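Local coordinates for pyruvate carboxylase n-terminal domain (Aquifex aeolicus, PDB 1ULZ), which belongs to the ATP-grasp family as the biotin carboxylase subunit of pyruvate carboxylase, with a Rossmann-like N-terminal part joined to the ATP-grasp domain, at residues L84-E89 with E287-I292; T100-H105 with Y267-T272; E120-A125 with K263-Y268; Q211-K216 with E318-K323. The protein carries 1 engineered substitution. All coordinates share one frame; numbering follows the deposited sequence.

Interaction 1: residues L84-E89 with E287-I292; sequences LAENAE and EMNTRI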
# COMPACT_ATOMS: atom_id res chain seq x y z
N LEU A 84 5.87 -3.03 28.35
CA LEU A 84 5.02 -3.87 29.19
C LEU A 84 4.21 -4.92 28.43
O LEU A 84 3.33 -5.56 29.01
CB LEU A 84 4.06 -3.00 30.01
CG LEU A 84 4.63 -1.92 30.92
CD1 LEU A 84 3.49 -1.13 31.53
CD2 LEU A 84 5.48 -2.56 32.01
N ALA A 85 4.50 -5.09 27.14
CA ALA A 85 3.77 -6.03 26.29
C ALA A 85 3.70 -7.46 26.81
O ALA A 85 2.65 -8.09 26.77
CB ALA A 85 4.36 -6.03 24.88
N GLU A 86 4.83 -7.97 27.28
CA GLU A 86 4.88 -9.33 27.79
C GLU A 86 5.12 -9.37 29.29
O GLU A 86 5.76 -10.27 29.80
CB GLU A 86 5.96 -10.12 27.05
CG GLU A 86 5.76 -10.11 25.53
CD GLU A 86 6.84 -10.87 24.79
OE1 GLU A 86 6.75 -12.11 24.73
OE2 GLU A 86 7.78 -10.23 24.28
N ASN A 87 4.57 -8.38 29.99
CA ASN A 87 4.69 -8.29 31.44
C ASN A 87 3.42 -8.92 32.02
O ASN A 87 2.38 -8.27 32.10
CB ASN A 87 4.78 -6.82 31.85
CG ASN A 87 5.08 -6.64 33.32
OD1 ASN A 87 4.35 -7.13 34.19
ND2 ASN A 87 6.16 -5.92 33.62
N ALA A 88 3.51 -10.18 32.43
CA ALA A 88 2.36 -10.89 32.98
C ALA A 88 1.74 -10.15 34.16
O ALA A 88 0.53 -10.16 34.34
CB ALA A 88 2.75 -12.31 33.39
N GLU A 89 2.58 -9.50 34.96
CA GLU A 89 2.10 -8.76 36.12
C GLU A 89 1.19 -7.59 35.72
O GLU A 89 0.11 -7.41 36.28
CB GLU A 89 3.29 -8.22 36.93
CG GLU A 89 2.92 -7.64 38.28
CD GLU A 89 4.13 -7.11 39.05
OE1 GLU A 89 3.94 -6.61 40.17
OE2 GLU A 89 5.28 -7.20 38.53
N GLU A 287 10.95 -20.41 21.06
CA GLU A 287 10.19 -19.62 22.02
C GLU A 287 8.99 -18.94 21.36
O GLU A 287 8.84 -18.96 20.14
CB GLU A 287 11.07 -18.55 22.65
CG GLU A 287 11.48 -17.45 21.69
CD GLU A 287 12.35 -16.41 22.36
OE1 GLU A 287 11.94 -15.92 23.44
OE2 GLU A 287 13.42 -16.07 21.81
N MET A 288 8.16 -18.32 22.19
CA MET A 288 6.96 -17.64 21.70
C MET A 288 6.79 -16.24 22.26
O MET A 288 6.83 -16.05 23.48
CB MET A 288 5.72 -18.48 22.03
CG MET A 288 4.40 -17.75 21.83
SD MET A 288 2.96 -18.83 22.07
CE MET A 288 1.85 -18.26 20.79
N ASN A 289 6.62 -15.27 21.37
CA ASN A 289 6.39 -13.89 21.79
C ASN A 289 4.87 -13.78 21.93
O ASN A 289 4.13 -13.98 20.96
CB ASN A 289 6.88 -12.90 20.72
CG ASN A 289 8.34 -13.11 20.34
OD1 ASN A 289 9.21 -13.24 21.20
ND2 ASN A 289 8.62 -13.13 19.04
N THR A 290 4.41 -13.46 23.13
CA THR A 290 2.99 -13.34 23.38
C THR A 290 2.54 -11.90 23.18
O THR A 290 2.07 -11.24 24.11
CB THR A 290 2.67 -13.76 24.82
OG1 THR A 290 3.44 -12.97 25.73
CG2 THR A 290 3.01 -15.24 25.03
N ARG A 291 2.69 -11.42 21.95
CA ARG A 291 2.36 -10.04 21.62
C ARG A 291 2.38 -9.86 20.11
O ARG A 291 2.69 -10.79 19.37
CB ARG A 291 3.42 -9.11 22.21
CG ARG A 291 4.83 -9.47 21.74
CD ARG A 291 5.85 -8.38 22.06
NE ARG A 291 7.23 -8.82 21.85
CZ ARG A 291 7.85 -8.88 20.68
NH1 ARG A 291 7.24 -8.51 19.56
NH2 ARG A 291 9.11 -9.31 20.63
N ILE A 292 2.04 -8.65 19.66
CA ILE A 292 2.07 -8.33 18.23
C ILE A 292 3.54 -8.34 17.83
O ILE A 292 4.42 -7.99 18.63
CB ILE A 292 1.45 -6.93 17.94
CG1 ILE A 292 1.35 -6.70 16.43
CG2 ILE A 292 2.30 -5.83 18.57
CD1 ILE A 292 0.45 -7.67 15.71
O HOH W 1 0.76 -9.08 25.06
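E86 reaches across to T290 and R291, and both of its carboxylate oxygens find a donor. The ionic part of the contact is a salt bridge in which R291 NE gives its hydrogen to E86 OE2 at 2.9 Å. The partner stands near the guanidinium edge, tilted slightly from that plane, and the donor meets OE2 from above the carboxylate. The planes of the two flat groups are 78° apart, evidence that this is a single-point bridge and not a flat two-pronged pair. The second hydrogen bond uses backbone: T290 N donates to E86 OE1 over 3.1 Å, again from above the carboxylate plane. Within its own segment, R291 NH1 bonds I292 O at 3.0 Å, which fixes the rotation of the guanidinium group.

The apolar contact follows the same route. With CG tucked between backbone N and carbonyl carbon (chi1 57°) and the chain extended to NE, R291 runs past E86, and its CD lies 4.0 Å from A85 CB. N289 CB, of R291's own segment, lies over one guanidinium face, while N289 ND2 donates to E274 and Q293.

One water completes the set, giving one hydrogen each to A85 O and T290 O at 2.7 Å and so bridging two acceptors that cannot bond each other. Four of the six touching residues are buried. Held by two donors from one segment, and with the arginine tied in turn to I292 O, the E86 carboxylate has a defined position, and its bonds join the turn 84-87 of the N-terminal part to the residues just after strand 283-289 of the ATP-grasp part.

Interaction 2: residues T100-H105 with Y267-T272; sequences TFIGPH and YYNAGT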
# COMPACT_ATOMS: atom_id res chain seq x y z
N THR A 100 -9.44 -3.95 29.96
CA THR A 100 -9.19 -5.01 28.99
C THR A 100 -7.78 -4.92 28.40
O THR A 100 -7.47 -4.01 27.63
CB THR A 100 -10.20 -4.96 27.82
OG1 THR A 100 -11.52 -5.21 28.32
CG2 THR A 100 -9.85 -6.03 26.78
N PHE A 101 -6.93 -5.87 28.78
CA PHE A 101 -5.58 -5.90 28.25
C PHE A 101 -5.69 -6.54 26.87
O PHE A 101 -6.19 -7.65 26.73
CB PHE A 101 -4.67 -6.72 29.18
CG PHE A 101 -3.23 -6.79 28.72
CD1 PHE A 101 -2.78 -7.84 27.93
CD2 PHE A 101 -2.32 -5.81 29.10
CE1 PHE A 101 -1.46 -7.91 27.52
CE2 PHE A 101 -0.99 -5.87 28.69
CZ PHE A 101 -0.56 -6.93 27.90
N ILE A 102 -5.25 -5.81 25.85
CA ILE A 102 -5.30 -6.33 24.49
C ILE A 102 -4.12 -7.25 24.25
O ILE A 102 -3.06 -6.83 23.79
CB ILE A 102 -5.32 -5.17 23.47
CG1 ILE A 102 -6.58 -4.32 23.69
CG2 ILE A 102 -5.30 -5.71 22.04
CD1 ILE A 102 -6.71 -3.14 22.76
N GLY A 103 -4.31 -8.52 24.60
CA GLY A 103 -3.28 -9.54 24.45
C GLY A 103 -3.76 -10.84 25.07
O GLY A 103 -4.92 -10.94 25.47
N PRO A 104 -2.90 -11.86 25.15
CA PRO A 104 -3.32 -13.14 25.74
C PRO A 104 -3.57 -13.04 27.24
O PRO A 104 -3.34 -11.99 27.85
CB PRO A 104 -2.16 -14.07 25.38
CG PRO A 104 -0.98 -13.15 25.38
CD PRO A 104 -1.51 -11.92 24.67
N HIS A 105 -4.04 -14.12 27.85
CA HIS A 105 -4.30 -14.13 29.29
C HIS A 105 -2.98 -13.97 30.04
O HIS A 105 -1.95 -14.47 29.60
CB HIS A 105 -4.96 -15.45 29.71
CG HIS A 105 -5.43 -15.46 31.12
ND1 HIS A 105 -6.69 -15.02 31.49
CD2 HIS A 105 -4.80 -15.79 32.27
CE1 HIS A 105 -6.81 -15.08 32.80
NE2 HIS A 105 -5.67 -15.54 33.30
N TYR A 267 -4.35 -20.10 24.46
CA TYR A 267 -3.88 -18.85 23.89
C TYR A 267 -4.91 -18.15 23.02
O TYR A 267 -5.58 -18.78 22.21
CB TYR A 267 -2.61 -19.09 23.06
CG TYR A 267 -1.81 -17.83 22.79
CD1 TYR A 267 -2.16 -16.96 21.76
CD2 TYR A 267 -0.74 -17.48 23.60
CE1 TYR A 267 -1.47 -15.77 21.56
CE2 TYR A 267 -0.05 -16.30 23.41
CZ TYR A 267 -0.42 -15.45 22.39
OH TYR A 267 0.26 -14.26 22.22
N TYR A 268 -5.05 -16.84 23.20
CA TYR A 268 -5.94 -16.06 22.36
C TYR A 268 -5.30 -14.72 22.02
O TYR A 268 -4.36 -14.29 22.68
CB TYR A 268 -7.34 -15.89 22.98
CG TYR A 268 -7.42 -15.35 24.38
CD1 TYR A 268 -7.11 -14.03 24.66
CD2 TYR A 268 -7.88 -16.15 25.42
CE1 TYR A 268 -7.27 -13.51 25.94
CE2 TYR A 268 -8.04 -15.65 26.69
CZ TYR A 268 -7.73 -14.33 26.95
OH TYR A 268 -7.90 -13.82 28.22
N ASN A 269 -5.81 -14.09 20.97
CA ASN A 269 -5.30 -12.83 20.45
C ASN A 269 -4.04 -13.15 19.64
O ASN A 269 -3.82 -14.31 19.29
CB ASN A 269 -4.99 -11.82 21.57
CG ASN A 269 -5.21 -10.37 21.11
OD1 ASN A 269 -4.54 -9.88 20.19
ND2 ASN A 269 -6.16 -9.68 21.74
N ALA A 270 -3.22 -12.14 19.35
CA ALA A 270 -2.02 -12.35 18.54
C ALA A 270 -0.79 -12.92 19.25
O ALA A 270 -0.51 -12.60 20.40
CB ALA A 270 -1.63 -11.04 17.84
N GLY A 271 -0.06 -13.77 18.53
CA GLY A 271 1.14 -14.38 19.07
C GLY A 271 2.03 -14.92 17.97
O GLY A 271 1.59 -15.15 16.84
N THR A 272 3.31 -15.12 18.29
CA THR A 272 4.27 -15.64 17.33
C THR A 272 5.12 -16.75 17.93
O THR A 272 5.69 -16.58 19.00
CB THR A 272 5.22 -14.53 16.84
OG1 THR A 272 4.46 -13.52 16.16
CG2 THR A 272 6.26 -15.09 15.87
O HOH W 2 -7.52 -10.33 24.36
O HOH W 3 -4.89 -16.23 26.22
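P104 lies over one face of the Y267 ring: its CB sits 3.9 Å from the ring centroid, 24° off the normal, a CH-pi contact displaced toward the rim near CE2 and CZ. At the edge of that ring, in its plane, is the carbonyl carbon of A270, and Y267 OH donates to A270 O at 2.6 Å, which holds the hydroxyl end of the ring in place, while P104 on the face limits the ring's turn. The Y268 ring has a water over the centre of one face, 3.0 Å above the plane; this water accepts from H105 N and, weakly, from Y268 N. The backbone from G103 O to H105 N approaches the Y268 ring obliquely. Y268 OH in turn stands at the edge of the H105 imidazole, in its plane and 3.7 Å from ND1.

CG of Y268 is wedged between backbone N and carbonyl carbon (chi1 53°), which swings its phenol across H105, whereas Y267, with CG trans to N, lies alongside P104 and points the same way.

No direct hydrogen bond spans the segments. P104 CA makes a CA-H...O contact with Y268 O at 3.4 Å, and a second water joins G103 O (2.9 Å) to N269 ND2 (3.0 Å). The same ND2 also donates to Q311 O in helix 307-315, so that both hydrogens of the amide can be engaged.

The arrangement is an interdomain seam: the exit from edge strand 100-101 of the parallel, Rossmann-like sheet packs on the start of strand 269-277 in the antiparallel sheet of the ATP-grasp fold.

Interaction 3: residues E120-A125 with K263-Y268; sequences EVMKKA and KEIGYY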
# COMPACT_ATOMS: atom_id res chain seq x y z
N GLU A 120 9.10 -27.02 27.31
CA GLU A 120 8.64 -28.32 27.78
C GLU A 120 7.14 -28.45 27.57
O GLU A 120 6.64 -29.53 27.25
CB GLU A 120 8.96 -28.51 29.27
CG GLU A 120 10.28 -29.20 29.53
CD GLU A 120 10.48 -30.41 28.64
OE1 GLU A 120 11.17 -30.29 27.60
OE2 GLU A 120 9.92 -31.49 28.96
N VAL A 121 6.43 -27.36 27.77
CA VAL A 121 4.99 -27.36 27.57
C VAL A 121 4.69 -27.60 26.09
O VAL A 121 3.88 -28.46 25.75
CB VAL A 121 4.36 -26.02 28.01
CG1 VAL A 121 2.90 -25.96 27.60
CG2 VAL A 121 4.49 -25.87 29.52
N MET A 122 5.36 -26.85 25.22
CA MET A 122 5.15 -27.01 23.78
C MET A 122 5.53 -28.42 23.32
O MET A 122 4.82 -29.04 22.53
CB MET A 122 5.99 -25.98 23.02
CG MET A 122 5.52 -24.53 23.21
SD MET A 122 3.86 -24.24 22.53
CE MET A 122 2.89 -24.42 23.99
N LYS A 123 6.64 -28.93 23.83
CA LYS A 123 7.09 -30.27 23.47
C LYS A 123 5.98 -31.28 23.75
O LYS A 123 5.63 -32.09 22.90
CB LYS A 123 8.33 -30.64 24.28
CG LYS A 123 8.91 -32.01 23.96
CD LYS A 123 10.18 -32.22 24.77
CE LYS A 123 10.79 -33.58 24.51
NZ LYS A 123 12.00 -33.77 25.36
N LYS A 124 5.42 -31.21 24.95
CA LYS A 124 4.35 -32.12 25.34
C LYS A 124 3.07 -31.88 24.56
O LYS A 124 2.18 -32.73 24.53
CB LYS A 124 4.08 -32.02 26.84
CG LYS A 124 5.15 -32.66 27.70
CD LYS A 124 4.95 -32.34 29.18
CE LYS A 124 6.13 -32.83 30.02
NZ LYS A 124 6.43 -31.87 31.13
N ALA A 125 2.97 -30.71 23.93
CA ALA A 125 1.78 -30.39 23.15
C ALA A 125 1.96 -30.90 21.72
O ALA A 125 1.09 -30.68 20.87
CB ALA A 125 1.55 -28.89 23.15
N LYS A 263 -4.04 -23.80 21.12
CA LYS A 263 -5.33 -24.08 21.73
C LYS A 263 -5.16 -24.82 23.05
O LYS A 263 -5.88 -24.55 24.02
CB LYS A 263 -6.20 -24.91 20.78
CG LYS A 263 -6.62 -24.16 19.52
CD LYS A 263 -7.33 -25.05 18.52
CE LYS A 263 -7.64 -24.29 17.25
NZ LYS A 263 -8.43 -25.09 16.26
N GLU A 264 -4.19 -25.73 23.10
CA GLU A 264 -3.94 -26.51 24.30
C GLU A 264 -3.57 -25.66 25.51
O GLU A 264 -3.87 -26.02 26.65
CB GLU A 264 -2.86 -27.57 24.03
CG GLU A 264 -2.42 -28.35 25.27
CD GLU A 264 -1.81 -29.71 24.94
OE1 GLU A 264 -0.99 -30.22 25.74
OE2 GLU A 264 -2.15 -30.28 23.88
N ILE A 265 -2.92 -24.52 25.28
CA ILE A 265 -2.54 -23.65 26.40
C ILE A 265 -3.53 -22.50 26.61
O ILE A 265 -3.29 -21.62 27.42
CB ILE A 265 -1.13 -23.05 26.22
CG1 ILE A 265 -1.06 -22.26 24.91
CG2 ILE A 265 -0.08 -24.16 26.22
CD1 ILE A 265 0.31 -21.70 24.65
N GLY A 266 -4.64 -22.52 25.87
CA GLY A 266 -5.63 -21.47 26.01
C GLY A 266 -5.20 -20.11 25.48
O GLY A 266 -5.64 -19.07 25.97
N TYR A 267 -4.35 -20.10 24.46
CA TYR A 267 -3.88 -18.85 23.89
C TYR A 267 -4.91 -18.15 23.02
O TYR A 267 -5.58 -18.78 22.21
CB TYR A 267 -2.61 -19.09 23.06
CG TYR A 267 -1.81 -17.83 22.79
CD1 TYR A 267 -2.16 -16.96 21.76
CD2 TYR A 267 -0.74 -17.48 23.60
CE1 TYR A 267 -1.47 -15.77 21.56
CE2 TYR A 267 -0.05 -16.30 23.41
CZ TYR A 267 -0.42 -15.45 22.39
OH TYR A 267 0.26 -14.26 22.22
N TYR A 268 -5.05 -16.84 23.20
CA TYR A 268 -5.94 -16.06 22.36
C TYR A 268 -5.30 -14.72 22.02
O TYR A 268 -4.36 -14.29 22.68
CB TYR A 268 -7.34 -15.89 22.98
CG TYR A 268 -7.42 -15.35 24.38
CD1 TYR A 268 -7.11 -14.03 24.66
CD2 TYR A 268 -7.88 -16.15 25.42
CE1 TYR A 268 -7.27 -13.51 25.94
CE2 TYR A 268 -8.04 -15.65 26.69
CZ TYR A 268 -7.73 -14.33 26.95
OH TYR A 268 -7.90 -13.82 28.22
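V121 and I265 meet through their methyl branches, CG1 of the valine lying 3.7 Å from CG2 of the isoleucine as the two side chains slant past each other. M122 comes to the same methyl from a different direction, crossing I265 at about a right angle. Its CB points away from the other segment, yet the chain folds back at chi2 (-65°) and again at the thioether, and this brings CE to 3.7 Å from I265 CG2 and 3.8 Å from I265 CD1. I265 CG2 is thus touched by two side chains of one helix. The isoleucine presents this branch because CG1 takes the place between backbone N and carbonyl carbon (chi1 58°), leaving CG2 opposite the carbonyl carbon.

E264 behaves differently. Extended from CG onward, it lays its carboxylate beside A125, with OE1 3.9 Å from A125 CB and 3.8 Å from A125 CA. OE2 lies at almost the same distance from these carbons, so the group as a whole rests against the alanine; no hydrogen bond or salt bridge crosses the contact, and the pairing is one of van der Waals fit at the more exposed margin.

Both segments are helix ends. Helix 248-264 closes with a Schellman motif, G266 N bonding K263 O (3.0 Å), with G266 as C-prime residue at positive phi. A125 O receives K260 NZ, and A125 and M122 also touch A261 in the same helix. L111 and M112 of helix 106-113 pack on V121 and I265 respectively, while F285 lies against M122, placing this junction between helix 106-113 and strand 283-289, one of the two outermost strands of the antiparallel sheet within this chain.

Interaction 4: residues Q211-K216 with E318-K323; sequences QVLGDK and EPLTIK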
# COMPACT_ATOMS: atom_id res chain seq x y z
N GLN A 211 2.81 -17.00 12.64
CA GLN A 211 1.90 -16.00 13.18
C GLN A 211 0.66 -16.72 13.69
O GLN A 211 0.03 -17.49 12.97
CB GLN A 211 1.50 -14.99 12.09
CG GLN A 211 0.50 -13.95 12.56
CD GLN A 211 1.02 -13.10 13.70
OE1 GLN A 211 2.03 -12.40 13.56
NE2 GLN A 211 0.34 -13.15 14.85
N VAL A 212 0.30 -16.46 14.95
CA VAL A 212 -0.87 -17.08 15.55
C VAL A 212 -1.94 -16.02 15.83
O VAL A 212 -1.61 -14.87 16.10
CB VAL A 212 -0.51 -17.78 16.87
CG1 VAL A 212 -1.73 -18.44 17.47
CG2 VAL A 212 0.59 -18.80 16.62
N LEU A 213 -3.21 -16.40 15.74
CA LEU A 213 -4.31 -15.48 16.00
C LEU A 213 -5.53 -16.29 16.43
O LEU A 213 -5.99 -17.16 15.70
CB LEU A 213 -4.64 -14.64 14.75
CG LEU A 213 -5.63 -13.48 14.92
CD1 LEU A 213 -5.05 -12.46 15.88
CD2 LEU A 213 -5.92 -12.83 13.57
N GLY A 214 -6.04 -16.00 17.62
CA GLY A 214 -7.20 -16.73 18.09
C GLY A 214 -8.15 -15.84 18.86
O GLY A 214 -7.73 -14.86 19.46
N ASP A 215 -9.44 -16.16 18.83
CA ASP A 215 -10.42 -15.37 19.57
C ASP A 215 -10.60 -16.01 20.95
O ASP A 215 -9.97 -17.03 21.25
CB ASP A 215 -11.74 -15.30 18.80
CG ASP A 215 -12.41 -16.65 18.62
OD1 ASP A 215 -13.31 -16.75 17.76
OD2 ASP A 215 -12.06 -17.61 19.34
N LYS A 216 -11.42 -15.41 21.80
CA LYS A 216 -11.62 -15.95 23.14
C LYS A 216 -12.69 -17.04 23.15
O LYS A 216 -13.24 -17.37 24.20
CB LYS A 216 -11.99 -14.83 24.11
CG LYS A 216 -11.06 -13.61 24.01
CD LYS A 216 -10.82 -12.93 25.35
CE LYS A 216 -12.06 -12.26 25.91
NZ LYS A 216 -11.83 -11.81 27.32
N GLU A 318 -15.16 -10.25 20.41
CA GLU A 318 -15.68 -10.66 19.12
C GLU A 318 -15.11 -12.00 18.67
O GLU A 318 -14.00 -12.38 19.04
CB GLU A 318 -15.37 -9.59 18.07
CG GLU A 318 -16.17 -8.31 18.26
CD GLU A 318 -16.11 -7.40 17.05
OE1 GLU A 318 -16.16 -7.92 15.91
OE2 GLU A 318 -16.02 -6.17 17.24
N PRO A 319 -15.88 -12.75 17.87
CA PRO A 319 -15.44 -14.04 17.37
C PRO A 319 -14.59 -13.85 16.12
O PRO A 319 -14.89 -12.99 15.29
CB PRO A 319 -16.75 -14.75 17.06
CG PRO A 319 -17.58 -13.63 16.53
CD PRO A 319 -17.29 -12.50 17.51
N LEU A 320 -13.52 -14.64 16.01
CA LEU A 320 -12.65 -14.58 14.84
C LEU A 320 -13.41 -15.27 13.72
O LEU A 320 -13.50 -16.49 13.68
CB LEU A 320 -11.33 -15.31 15.13
CG LEU A 320 -10.31 -15.38 13.99
CD1 LEU A 320 -10.01 -13.98 13.46
CD2 LEU A 320 -9.04 -16.04 14.50
N THR A 321 -13.96 -14.49 12.80
CA THR A 321 -14.74 -15.06 11.71
C THR A 321 -13.93 -15.55 10.51
O THR A 321 -14.36 -15.42 9.37
CB THR A 321 -15.79 -14.06 11.21
OG1 THR A 321 -15.14 -12.87 10.76
CG2 THR A 321 -16.77 -13.70 12.35
N ILE A 322 -12.77 -16.12 10.78
CA ILE A 322 -11.90 -16.65 9.73
C ILE A 322 -11.55 -18.10 10.05
O ILE A 322 -11.01 -18.38 11.12
CB ILE A 322 -10.58 -15.87 9.63
CG1 ILE A 322 -10.85 -14.39 9.37
CG2 ILE A 322 -9.73 -16.45 8.51
CD1 ILE A 322 -9.57 -13.55 9.26
N LYS A 323 -11.85 -19.02 9.14
CA LYS A 323 -11.51 -20.42 9.35
C LYS A 323 -10.13 -20.64 8.74
O LYS A 323 -9.74 -19.92 7.83
CB LYS A 323 -12.53 -21.33 8.65
CG LYS A 323 -13.97 -21.19 9.12
CD LYS A 323 -14.88 -22.15 8.33
CE LYS A 323 -16.36 -21.95 8.65
NZ LYS A 323 -16.86 -20.59 8.25
O HOH W 4 -12.66 -12.88 21.28
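D215 and L320 are brought together by two torsions. In D215 the carboxylate carbon stands between the backbone N and carbonyl carbon (chi1 63°), which carries the carboxylate toward the opposing loop; in L320, CG trans to its own N (chi1 178°) sends the isobutyl group back toward strand 206-214.

The polar result is one short, fairly straight bond: L320 N donates to D215 OD1 at 2.7 Å, with 162° at the hydrogen, using the anti lone pair, the one turned from OD2. The other oxygen serves its own loop, accepting from H217 N and N219 N, so the carboxylate is held by three backbone donors. Beside this bond the two segments lie close, D215 CB being 3.7 Å from L320 CB and OD1 3.5 Å from P319 CA. A water adds a second link, accepting from K216 N at 2.9 Å and donating to E318 O at 2.7 Å.

The leucine supplies the apolar half. Its CD2 rests 3.5 Å from L213 O, and its CD1 lies a looser 4.3 Å from L213 CD2. Outside the two segments, W310 of helix 307-315 and I221 of strand 220-232 also touch L320, so the leucine is packed between strand 206-214, W310 and I221.

The bond from D215 OD2 to H217 N is that of an Asx turn. It opens the connection of the beta hairpin formed by strands 206-214 and 220-232 in the antiparallel sheet of the ATP-grasp fold, and through OD1 the same aspartate ties the loop after helix 307-315 to that hairpin.

How the interactions relate
Interactions 1, 2 and 4 follow three neighbouring strands of the antiparallel sheet. N289 N reaches T272 O at 2.9 Å, joining 1 to 2 (centres 8 Å apart), and N269 N reaches G214 O at 2.6 Å, joining 2 to 4 (centres 11 Å apart). Interaction 3 shares Y267 and Y268 with interaction 2, its helix end leading directly into strand 269-277. Y267 OH also packs on T290 CA of interaction 1, and Y268 CB on D215 O of interaction 4. Interactions 1 and 2 join the N-terminal family region to the ATP-grasp one; 3 and 4 lie within the latter, their centres about 17 Å apart.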